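Local atomic coordinates of maleylacetate reductase (Agrobacterium tumefaciens, PDB entry 3HL0), a protein that probably catalyses the NADH-dependent reduction of maleylacetate to 3-oxoadipate, a step of gamma-resorcylate catabolism. Residues Gly47-Leu52 with Val92-Gly97; Leu40-Gln45 with Ser65-His70; Val116-Tyr121 with Glu149-Asp154. All blocks are in the same frame, centred on the assembly; numbering follows the deposited sequence.

Contact 1: residues Gly47-Leu52 with Val92-Gly97. With NAD (nicotinamide-adenine-dinucleotide), chain D.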
# COMPACT_ATOMS: atom_id res chain seq x y z
N GLY A 47 -16.29 -1.18 -0.44
CA GLY A 47 -17.53 -0.59 -0.97
C GLY A 47 -17.97 -1.34 -2.21
O GLY A 47 -19.15 -1.70 -2.34
N ASP A 48 -17.04 -1.59 -3.13
CA ASP A 48 -17.36 -2.29 -4.38
C ASP A 48 -17.81 -3.75 -4.14
O ASP A 48 -18.75 -4.23 -4.79
CB ASP A 48 -16.19 -2.20 -5.35
CG ASP A 48 -15.92 -0.75 -5.81
OD1 ASP A 48 -16.79 0.13 -5.61
OD2 ASP A 48 -14.84 -0.50 -6.37
N ALA A 49 -17.16 -4.41 -3.19
CA ALA A 49 -17.50 -5.78 -2.81
C ALA A 49 -18.90 -5.86 -2.22
O ALA A 49 -19.70 -6.75 -2.54
CB ALA A 49 -16.50 -6.31 -1.83
N GLU A 50 -19.20 -4.87 -1.38
CA GLU A 50 -20.53 -4.77 -0.80
C GLU A 50 -21.59 -4.45 -1.85
O GLU A 50 -22.69 -5.01 -1.79
CB GLU A 50 -20.53 -3.73 0.32
CG GLU A 50 -19.79 -4.24 1.54
CD GLU A 50 -19.43 -3.16 2.52
OE1 GLU A 50 -19.70 -1.95 2.30
OE2 GLU A 50 -18.86 -3.54 3.57
N ALA A 51 -21.26 -3.59 -2.82
CA ALA A 51 -22.25 -3.24 -3.86
C ALA A 51 -22.53 -4.48 -4.73
O ALA A 51 -23.69 -4.78 -5.05
CB ALA A 51 -21.79 -2.07 -4.70
N LEU A 52 -21.47 -5.21 -5.10
CA LEU A 52 -21.66 -6.46 -5.86
C LEU A 52 -22.51 -7.49 -5.09
O LEU A 52 -23.43 -8.13 -5.63
CB LEU A 52 -20.30 -7.08 -6.22
CG LEU A 52 -20.39 -8.46 -6.88
CD1 LEU A 52 -21.20 -8.41 -8.18
CD2 LEU A 52 -18.95 -8.95 -7.08
N VAL A 92 -16.03 -15.13 -4.76
CA VAL A 92 -15.95 -14.18 -5.86
C VAL A 92 -14.90 -13.18 -5.39
O VAL A 92 -15.13 -12.43 -4.47
CB VAL A 92 -17.31 -13.49 -6.12
CG1 VAL A 92 -17.11 -12.38 -7.13
CG2 VAL A 92 -18.37 -14.52 -6.65
N SER A 93 -13.74 -13.20 -6.04
CA SER A 93 -12.61 -12.40 -5.59
C SER A 93 -12.58 -11.12 -6.39
O SER A 93 -12.25 -11.17 -7.57
CB SER A 93 -11.31 -13.16 -5.82
OG SER A 93 -11.39 -14.40 -5.12
N LEU A 94 -12.89 -9.99 -5.77
CA LEU A 94 -12.97 -8.71 -6.50
C LEU A 94 -11.78 -7.85 -6.08
O LEU A 94 -11.75 -7.34 -4.93
CB LEU A 94 -14.29 -8.03 -6.16
CG LEU A 94 -14.46 -6.62 -6.75
CD1 LEU A 94 -14.56 -6.65 -8.25
CD2 LEU A 94 -15.72 -6.02 -6.13
N GLY A 95 -10.77 -7.71 -6.92
CA GLY A 95 -9.57 -6.95 -6.50
C GLY A 95 -8.34 -7.36 -7.27
O GLY A 95 -8.46 -8.02 -8.32
N GLY A 96 -7.17 -6.99 -6.74
CA GLY A 96 -5.91 -7.31 -7.37
C GLY A 96 -5.34 -8.64 -6.85
O GLY A 96 -6.09 -9.47 -6.30
N GLY A 97 -4.05 -8.84 -7.07
CA GLY A 97 -3.34 -10.05 -6.71
C GLY A 97 -3.53 -10.41 -5.25
O GLY A 97 -3.63 -11.57 -4.93
PA NAD D . -2.76 -5.61 -4.54
O1A NAD D . -3.75 -6.68 -4.85
O2A NAD D . -1.88 -5.80 -3.37
O5B NAD D . -3.50 -4.20 -4.58
C5B NAD D . -2.83 -3.06 -4.05
C4B NAD D . -3.90 -2.08 -3.58
O4B NAD D . -4.59 -1.57 -4.72
C3B NAD D . -4.94 -2.75 -2.66
O3B NAD D . -5.26 -1.93 -1.53
C2B NAD D . -6.12 -2.90 -3.59
O2B NAD D . -7.36 -2.91 -2.91
C1B NAD D . -5.99 -1.68 -4.51
N9A NAD D . -6.66 -1.86 -5.82
C8A NAD D . -6.52 -2.92 -6.69
N7A NAD D . -7.30 -2.70 -7.78
C5A NAD D . -7.96 -1.52 -7.62
C6A NAD D . -8.88 -0.84 -8.42
N6A NAD D . -9.10 -1.11 -9.73
N1A NAD D . -9.36 0.37 -7.91
C2A NAD D . -8.93 0.86 -6.70
N3A NAD D . -8.02 0.20 -5.92
C4A NAD D . -7.55 -0.99 -6.39
O3 NAD D . -1.70 -5.43 -5.77
PN NAD D . -1.27 -6.46 -6.96
O1N NAD D . 0.01 -5.90 -7.49
O2N NAD D . -2.45 -6.57 -7.83
O5D NAD D . -0.96 -7.85 -6.25
C5D NAD D . 0.26 -8.09 -5.55
C4D NAD D . 0.10 -9.44 -4.84
O4D NAD D . -0.26 -10.41 -5.80
C3D NAD D . 1.44 -9.88 -4.26
O3D NAD D . 1.17 -10.63 -3.06
C2D NAD D . 2.00 -10.77 -5.34
O2D NAD D . 2.97 -11.72 -4.89
C1D NAD D . 0.73 -11.44 -5.85
N1N NAD D . 0.84 -11.95 -7.21
C2N NAD D . 0.65 -13.29 -7.37
C3N NAD D . 0.74 -13.83 -8.63
C7N NAD D . 0.48 -15.28 -8.69
O7N NAD D . 0.49 -15.79 -9.93
N7N NAD D . 0.26 -16.02 -7.57
C4N NAD D . 0.99 -13.03 -9.80
C5N NAD D . 1.19 -11.66 -9.61
C6N NAD D . 1.12 -11.14 -8.31

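Contact 2: residues Leu40-Gln45 with Ser65-His70. With NAD (nicotinamide-adenine-dinucleotide), chain D.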
# COMPACT_ATOMS: atom_id res chain seq x y z
N LEU A 40 -15.08 -11.45 -1.88
CA LEU A 40 -13.85 -11.12 -1.18
C LEU A 40 -13.28 -9.78 -1.66
O LEU A 40 -13.35 -9.45 -2.85
CB LEU A 40 -12.79 -12.20 -1.47
CG LEU A 40 -13.19 -13.64 -1.17
CD1 LEU A 40 -12.00 -14.49 -1.62
CD2 LEU A 40 -13.50 -13.84 0.31
N SER A 41 -12.69 -9.01 -0.75
CA SER A 41 -11.94 -7.79 -1.10
C SER A 41 -10.97 -7.41 -0.00
O SER A 41 -10.98 -7.99 1.08
CB SER A 41 -12.87 -6.59 -1.34
OG SER A 41 -13.40 -6.12 -0.12
N THR A 42 -10.12 -6.45 -0.31
CA THR A 42 -9.36 -5.71 0.68
C THR A 42 -10.25 -4.61 1.31
O THR A 42 -11.38 -4.34 0.84
CB THR A 42 -8.17 -4.99 0.03
OG1 THR A 42 -8.69 -4.06 -0.92
CG2 THR A 42 -7.20 -5.95 -0.61
N PRO A 43 -9.76 -3.96 2.38
CA PRO A 43 -10.52 -2.79 2.87
C PRO A 43 -10.63 -1.65 1.83
O PRO A 43 -11.62 -0.90 1.83
CB PRO A 43 -9.69 -2.33 4.07
CG PRO A 43 -9.02 -3.58 4.57
CD PRO A 43 -8.73 -4.41 3.35
N GLN A 44 -9.65 -1.54 0.95
CA GLN A 44 -9.62 -0.46 -0.04
C GLN A 44 -10.62 -0.64 -1.17
O GLN A 44 -10.84 0.28 -1.98
CB GLN A 44 -8.19 -0.29 -0.58
CG GLN A 44 -7.19 0.28 0.46
CD GLN A 44 -6.72 -0.75 1.49
OE1 GLN A 44 -6.71 -0.47 2.68
NE2 GLN A 44 -6.35 -1.96 1.02
N GLN A 45 -11.23 -1.83 -1.24
CA GLN A 45 -12.26 -2.10 -2.25
C GLN A 45 -13.55 -2.67 -1.62
O GLN A 45 -14.38 -3.26 -2.31
CB GLN A 45 -11.71 -3.02 -3.33
CG GLN A 45 -10.72 -2.32 -4.27
CD GLN A 45 -10.06 -3.30 -5.24
OE1 GLN A 45 -9.11 -4.00 -4.87
NE2 GLN A 45 -10.57 -3.36 -6.48
N SER A 65 -14.11 -8.63 3.67
CA SER A 65 -13.37 -7.52 3.08
C SER A 65 -12.06 -7.23 3.82
O SER A 65 -11.60 -6.08 3.91
CB SER A 65 -14.24 -6.26 3.03
OG SER A 65 -14.70 -5.90 4.36
N GLU A 66 -11.43 -8.27 4.32
CA GLU A 66 -10.17 -8.07 5.06
C GLU A 66 -8.95 -8.70 4.41
O GLU A 66 -7.97 -9.04 5.09
CB GLU A 66 -10.32 -8.54 6.50
CG GLU A 66 -11.20 -7.61 7.34
CD GLU A 66 -11.64 -8.25 8.62
OE1 GLU A 66 -10.78 -8.84 9.32
OE2 GLU A 66 -12.85 -8.15 8.93
N ALA A 67 -8.99 -8.86 3.07
CA ALA A 67 -7.86 -9.43 2.36
C ALA A 67 -6.66 -8.55 2.65
O ALA A 67 -6.77 -7.32 2.70
CB ALA A 67 -8.12 -9.48 0.88
N ALA A 68 -5.52 -9.20 2.87
CA ALA A 68 -4.36 -8.54 3.44
C ALA A 68 -3.15 -8.75 2.54
O ALA A 68 -3.05 -9.76 1.84
CB ALA A 68 -4.09 -9.10 4.85
N MSE A 69 -2.21 -7.81 2.58
CA MSE A 69 -0.96 -7.98 1.81
C MSE A 69 -0.29 -9.30 2.20
O MSE A 69 -0.21 -9.61 3.39
CB MSE A 69 0.01 -6.79 2.07
N HIS A 70 0.14 -10.05 1.19
CA HIS A 70 1.00 -11.23 1.36
C HIS A 70 0.26 -12.45 1.90
O HIS A 70 0.90 -13.41 2.32
CB HIS A 70 2.23 -10.92 2.25
CG HIS A 70 2.92 -9.64 1.90
ND1 HIS A 70 3.43 -9.40 0.64
CD2 HIS A 70 3.22 -8.55 2.65
CE1 HIS A 70 4.00 -8.20 0.62
NE2 HIS A 70 3.88 -7.67 1.83
PA NAD D . -2.76 -5.61 -4.54
O1A NAD D . -3.75 -6.68 -4.85
O2A NAD D . -1.88 -5.80 -3.37
O5B NAD D . -3.50 -4.20 -4.58
C5B NAD D . -2.83 -3.06 -4.05
C4B NAD D . -3.90 -2.08 -3.58
O4B NAD D . -4.59 -1.57 -4.72
C3B NAD D . -4.94 -2.75 -2.66
O3B NAD D . -5.26 -1.93 -1.53
C2B NAD D . -6.12 -2.90 -3.59
O2B NAD D . -7.36 -2.91 -2.91
C1B NAD D . -5.99 -1.68 -4.51
N9A NAD D . -6.66 -1.86 -5.82
C8A NAD D . -6.52 -2.92 -6.69
N7A NAD D . -7.30 -2.70 -7.78
C5A NAD D . -7.96 -1.52 -7.62
C6A NAD D . -8.88 -0.84 -8.42
N6A NAD D . -9.10 -1.11 -9.73
N1A NAD D . -9.36 0.37 -7.91
C2A NAD D . -8.93 0.86 -6.70
N3A NAD D . -8.02 0.20 -5.92
C4A NAD D . -7.55 -0.99 -6.39
O3 NAD D . -1.70 -5.43 -5.77
PN NAD D . -1.27 -6.46 -6.96
O1N NAD D . 0.01 -5.90 -7.49
O2N NAD D . -2.45 -6.57 -7.83
O5D NAD D . -0.96 -7.85 -6.25
C5D NAD D . 0.26 -8.09 -5.55
C4D NAD D . 0.10 -9.44 -4.84
O4D NAD D . -0.26 -10.41 -5.80
C3D NAD D . 1.44 -9.88 -4.26
O3D NAD D . 1.17 -10.63 -3.06
C2D NAD D . 2.00 -10.77 -5.34
O2D NAD D . 2.97 -11.72 -4.89
C1D NAD D . 0.73 -11.44 -5.85
N1N NAD D . 0.84 -11.95 -7.21
C2N NAD D . 0.65 -13.29 -7.37
C3N NAD D . 0.74 -13.83 -8.63
C7N NAD D . 0.48 -15.28 -8.69
O7N NAD D . 0.49 -15.79 -9.93
N7N NAD D . 0.26 -16.02 -7.57
C4N NAD D . 0.99 -13.03 -9.80
C5N NAD D . 1.19 -11.66 -9.61
C6N NAD D . 1.12 -11.14 -8.31

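Contact 3: residues Val116-Tyr121 with Glu149-Asp154. With CA (calcium ion), chain C; NAD (nicotinamide-adenine-dinucleotide), chain D.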
# COMPACT_ATOMS: atom_id res chain seq x y z
N VAL A 116 -13.03 -15.00 -10.32
CA VAL A 116 -12.13 -13.88 -10.01
C VAL A 116 -12.50 -12.73 -10.90
O VAL A 116 -12.74 -12.92 -12.11
CB VAL A 116 -10.65 -14.27 -10.24
CG1 VAL A 116 -9.72 -13.07 -9.84
CG2 VAL A 116 -10.32 -15.48 -9.41
N ILE A 117 -12.61 -11.54 -10.31
CA ILE A 117 -12.92 -10.30 -11.03
C ILE A 117 -11.69 -9.37 -10.81
O ILE A 117 -11.62 -8.60 -9.82
CB ILE A 117 -14.22 -9.65 -10.50
CG1 ILE A 117 -15.38 -10.64 -10.56
CG2 ILE A 117 -14.55 -8.39 -11.38
CD1 ILE A 117 -16.63 -10.06 -9.87
N PRO A 118 -10.67 -9.49 -11.70
CA PRO A 118 -9.38 -8.80 -11.46
C PRO A 118 -9.52 -7.31 -11.70
O PRO A 118 -10.16 -6.91 -12.65
CB PRO A 118 -8.41 -9.42 -12.47
CG PRO A 118 -9.11 -10.64 -13.04
CD PRO A 118 -10.62 -10.42 -12.85
N THR A 119 -8.84 -6.50 -10.87
CA THR A 119 -8.93 -5.05 -11.03
C THR A 119 -7.54 -4.42 -11.13
O THR A 119 -7.42 -3.21 -11.07
CB THR A 119 -9.75 -4.41 -9.89
OG1 THR A 119 -9.09 -4.66 -8.62
CG2 THR A 119 -11.21 -5.00 -9.82
N THR A 120 -6.51 -5.26 -11.22
CA THR A 120 -5.14 -4.76 -11.53
C THR A 120 -4.60 -5.58 -12.67
O THR A 120 -5.34 -6.32 -13.34
CB THR A 120 -4.15 -4.84 -10.34
OG1 THR A 120 -3.78 -6.21 -10.09
CG2 THR A 120 -4.74 -4.21 -9.05
N TYR A 121 -3.29 -5.46 -12.92
CA TYR A 121 -2.65 -6.15 -14.03
C TYR A 121 -1.76 -7.30 -13.58
O TYR A 121 -0.98 -7.84 -14.35
CB TYR A 121 -1.86 -5.14 -14.88
CG TYR A 121 -2.74 -3.97 -15.36
CD1 TYR A 121 -4.03 -4.20 -15.89
CD2 TYR A 121 -2.29 -2.64 -15.25
CE1 TYR A 121 -4.83 -3.15 -16.30
CE2 TYR A 121 -3.09 -1.58 -15.65
CZ TYR A 121 -4.36 -1.84 -16.18
OH TYR A 121 -5.12 -0.77 -16.57
N GLU A 149 -11.45 -21.16 -11.51
CA GLU A 149 -12.37 -21.70 -12.50
C GLU A 149 -12.83 -20.69 -13.54
O GLU A 149 -12.98 -21.03 -14.71
CB GLU A 149 -13.61 -22.25 -11.82
CG GLU A 149 -13.43 -23.63 -11.21
CD GLU A 149 -12.57 -23.65 -9.95
OE1 GLU A 149 -12.35 -22.61 -9.29
OE2 GLU A 149 -12.06 -24.75 -9.61
N VAL A 150 -13.15 -19.46 -13.10
CA VAL A 150 -13.77 -18.50 -13.99
C VAL A 150 -13.12 -17.13 -13.76
O VAL A 150 -12.86 -16.78 -12.61
CB VAL A 150 -15.30 -18.40 -13.74
CG1 VAL A 150 -15.92 -17.32 -14.59
CG2 VAL A 150 -16.01 -19.75 -13.95
N VAL A 151 -12.84 -16.39 -14.81
CA VAL A 151 -12.34 -15.02 -14.63
C VAL A 151 -13.25 -14.10 -15.42
O VAL A 151 -13.60 -14.41 -16.57
CB VAL A 151 -10.92 -14.90 -15.22
CG1 VAL A 151 -10.39 -13.48 -15.04
CG2 VAL A 151 -9.99 -15.90 -14.57
N ILE A 152 -13.72 -13.02 -14.77
CA ILE A 152 -14.56 -12.01 -15.43
C ILE A 152 -13.74 -10.74 -15.52
O ILE A 152 -13.44 -10.11 -14.51
CB ILE A 152 -15.87 -11.78 -14.62
CG1 ILE A 152 -16.65 -13.09 -14.57
CG2 ILE A 152 -16.72 -10.67 -15.24
CD1 ILE A 152 -17.95 -12.94 -13.74
N TYR A 153 -13.38 -10.37 -16.74
CA TYR A 153 -12.61 -9.15 -16.96
C TYR A 153 -13.54 -8.02 -17.39
O TYR A 153 -14.13 -8.04 -18.50
CB TYR A 153 -11.59 -9.35 -18.09
CG TYR A 153 -10.35 -10.11 -17.69
CD1 TYR A 153 -9.43 -9.55 -16.80
CD2 TYR A 153 -10.07 -11.36 -18.25
CE1 TYR A 153 -8.24 -10.24 -16.45
CE2 TYR A 153 -8.94 -12.04 -17.92
CZ TYR A 153 -8.01 -11.49 -17.04
OH TYR A 153 -6.89 -12.19 -16.74
N ASP A 154 -13.66 -7.03 -16.50
CA ASP A 154 -14.54 -5.89 -16.74
C ASP A 154 -13.73 -4.60 -16.66
O ASP A 154 -13.45 -4.14 -15.55
CB ASP A 154 -15.67 -5.89 -15.71
CG ASP A 154 -16.66 -4.74 -15.91
OD1 ASP A 154 -16.40 -3.83 -16.72
OD2 ASP A 154 -17.75 -4.82 -15.30
CA CA C . -10.71 -25.70 -7.87
PA NAD D . -2.76 -5.61 -4.54
O1A NAD D . -3.75 -6.68 -4.85
O2A NAD D . -1.88 -5.80 -3.37
O5B NAD D . -3.50 -4.20 -4.58
C5B NAD D . -2.83 -3.06 -4.05
C4B NAD D . -3.90 -2.08 -3.58
O4B NAD D . -4.59 -1.57 -4.72
C3B NAD D . -4.94 -2.75 -2.66
O3B NAD D . -5.26 -1.93 -1.53
C2B NAD D . -6.12 -2.90 -3.59
O2B NAD D . -7.36 -2.91 -2.91
C1B NAD D . -5.99 -1.68 -4.51
N9A NAD D . -6.66 -1.86 -5.82
C8A NAD D . -6.52 -2.92 -6.69
N7A NAD D . -7.30 -2.70 -7.78
C5A NAD D . -7.96 -1.52 -7.62
C6A NAD D . -8.88 -0.84 -8.42
N6A NAD D . -9.10 -1.11 -9.73
N1A NAD D . -9.36 0.37 -7.91
C2A NAD D . -8.93 0.86 -6.70
N3A NAD D . -8.02 0.20 -5.92
C4A NAD D . -7.55 -0.99 -6.39
O3 NAD D . -1.70 -5.43 -5.77
PN NAD D . -1.27 -6.46 -6.96
O1N NAD D . 0.01 -5.90 -7.49
O2N NAD D . -2.45 -6.57 -7.83
O5D NAD D . -0.96 -7.85 -6.25
C5D NAD D . 0.26 -8.09 -5.55
C4D NAD D . 0.10 -9.44 -4.84
O4D NAD D . -0.26 -10.41 -5.80
C3D NAD D . 1.44 -9.88 -4.26
O3D NAD D . 1.17 -10.63 -3.06
C2D NAD D . 2.00 -10.77 -5.34
O2D NAD D . 2.97 -11.72 -4.89
C1D NAD D . 0.73 -11.44 -5.85
N1N NAD D . 0.84 -11.95 -7.21
C2N NAD D . 0.65 -13.29 -7.37
C3N NAD D . 0.74 -13.83 -8.63
C7N NAD D . 0.48 -15.28 -8.69
O7N NAD D . 0.49 -15.79 -9.93
N7N NAD D . 0.26 -16.02 -7.57
C4N NAD D . 0.99 -13.03 -9.80
C5N NAD D . 1.19 -11.66 -9.61
C6N NAD D . 1.12 -11.14 -8.31
O HOH W 1 -12.54 -7.44 -13.99
O HOH W 2 -11.05 -23.34 -7.01
O HOH W 3 -8.97 -25.25 -9.21
O HOH W 4 -9.87 -25.92 -5.77
O HOH W 5 -10.41 -28.03 -7.49
O HOH W 6 -12.93 -26.06 -6.90

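Contact 1: residues Gly47-Leu52 with Val92-Gly97
Leu-94 lays its CD2 methyl on the first turn of helix 46-56, against backbone as much as side chains. CD2 lies 3.6 Å from Ala-49 N and 3.7 Å from Asp-48 C, so it covers the peptide link between these two residues. CB of Asp-48 borders the same methyl at 3.9 Å. The CB of Ala-49 meets it more loosely. With CG anti to the backbone N (chi1 175°), the Leu-94 side chain reaches out from the strand far enough to touch the helix. One turn further along, Leu-52 brings its CD2 to CG1 of Val-92 at 3.9 Å, the two side chains crossing at a slant. No hydrogen bond joins the segments; the contact is apolar and mostly buried, with Asp-48 at its exposed margin.

The three glycines Gly-95 to Gly-97, where strand passes into helix, receive the NAD diphosphate. Gly-97 N donates to O2N of NAD at 2.9 Å, with an N-H...O angle of 163°. Gly-96 C lies 3.2 Å from NAD O1A, so the diphosphate rests directly on the backbone. Gly-96 is the N-cap of helix 97-110, so the negative diphosphate sits at a helix N-terminus, where the helix dipole would probably help to hold it.

Helix 46-56 packs on one face of the parallel sheet, its short axis segment running at 142° to that of strand 92-95. Ala-49 and Leu-52 also touch Val-39 of strand 37-40, and Leu-52 and Leu-94 both reach Ile-117 of strand 113-118. The helix thus spans three adjacent strands.

Contact 2: residues Leu40-Gln45 with Ser65-His70
Ser-41 O accepts a hydrogen bond from Ala-67 N at 2.9 Å, with an N-H...O angle of 161°. The donor is tilted 24° from the carbonyl plane. CA of Ser-65 adds a CA-H...O contact to the same oxygen. CB of Ala-67 packs close beside it, at 3.2 Å.

OG of Ser-41 lies 3.3 Å from CB of Ser-65. Its chi1 of 73° puts OG between the backbone N and the carbonyl carbon, and from there it donates to Thr-42 O. Gln-45 N reaches Thr-42 O from the other face of its plane. CD of Pro-43 packs against the backbone oxygens of Ser-65 and Ala-67, and CG2 of Thr-42 also touches Ala-67 O.

The loop held in this way binds the adenosine ribose of NAD. O2B of NAD receives a hydrogen bond from Thr-42 OG1 at 2.7 Å and gives one to Gln-45 OE1 at 2.8 Å. NE2 of Gln-44 donates to O3B.

Both loops follow neighbouring parallel strands, 37-40 and 60-64. Pro-43 packs on His-70 of the second subunit, while Ala-67 rests on Leu-102 of helix 97-110 and Ser-65 on Lys-46 of helix 46-56.

Contact 3: residues Val116-Tyr121 with Glu149-Asp154
Two adjacent strands of the parallel sheet in the nucleotide-binding domain, 113-118 and 150-153, pair here. Val-116 N donates to Val-150 O at 2.9 Å, and Ile-152 N donates to Val-116 O at 2.8 Å. Both bonds are close to straight, and the second runs nearly along the C=O axis. One residue thus holds two partners, as in any parallel bridge. CA of Ile-117 adds a weaker CA-H...O contact to Ile-152 O.

Pro-118 has no N-H to continue the pattern. Its CD sits 3.3 Å from Ile-152 O instead. Water 1 takes over at this end: it donates to Pro-118 O and Ile-152 O and accepts from Asp-154 N.

CG of Pro-118 rests on both CG1 of Val-151, at 3.7 Å, and CE1 of Tyr-153, at 3.5 Å, meeting each side chain at about a right angle. CG1 of Val-151 also lies over one face of the Tyr-153 ring, near its rim. The Tyr-153 hydroxyl is hydrogen-bonded to OE2 of Glu-125.

Beyond the C-terminal end of strand 113-118, the chain turns into the cofactor site, the usual place for ligands in a parallel alpha/beta sheet. Thr-119 O accepts from N6A of the NAD adenine, and Thr-120 OG1, set between backbone N and carbonyl carbon (chi1 72°), donates to O2N of the diphosphate at 2.6 Å.

Before strand 150-153, Glu-149 binds a calcium ion through OE2 at 2.4 Å, with five waters completing the six ligands. OE1 accepts from water 2, itself a calcium ligand, and from Gln-114 N, two bonds that help fix the carboxylate.

In the fold
All three contacts belong to one parallel sheet and its NAD site. Contacts 1 and 3 are buried. Contact 1 packs a helix on the sheet through apolar contacts, whereas contact 3 joins two strands by two backbone hydrogen bonds and proline packing. They meet because strands 90-95 and 113-118 are neighbours. Contact 2 is only partly buried and reaches the second subunit; it links loops by one backbone hydrogen bond and close packing, next to strand 90-95, which pairs with Leu-40. The contacts share NAD: contact 2 holds the adenosine ribose, contact 3 the adenine, and contacts 1 and 3 both hold O2N of the diphosphate. A Gln-45 to Thr-119 hydrogen bond ties contacts 2 and 3 together.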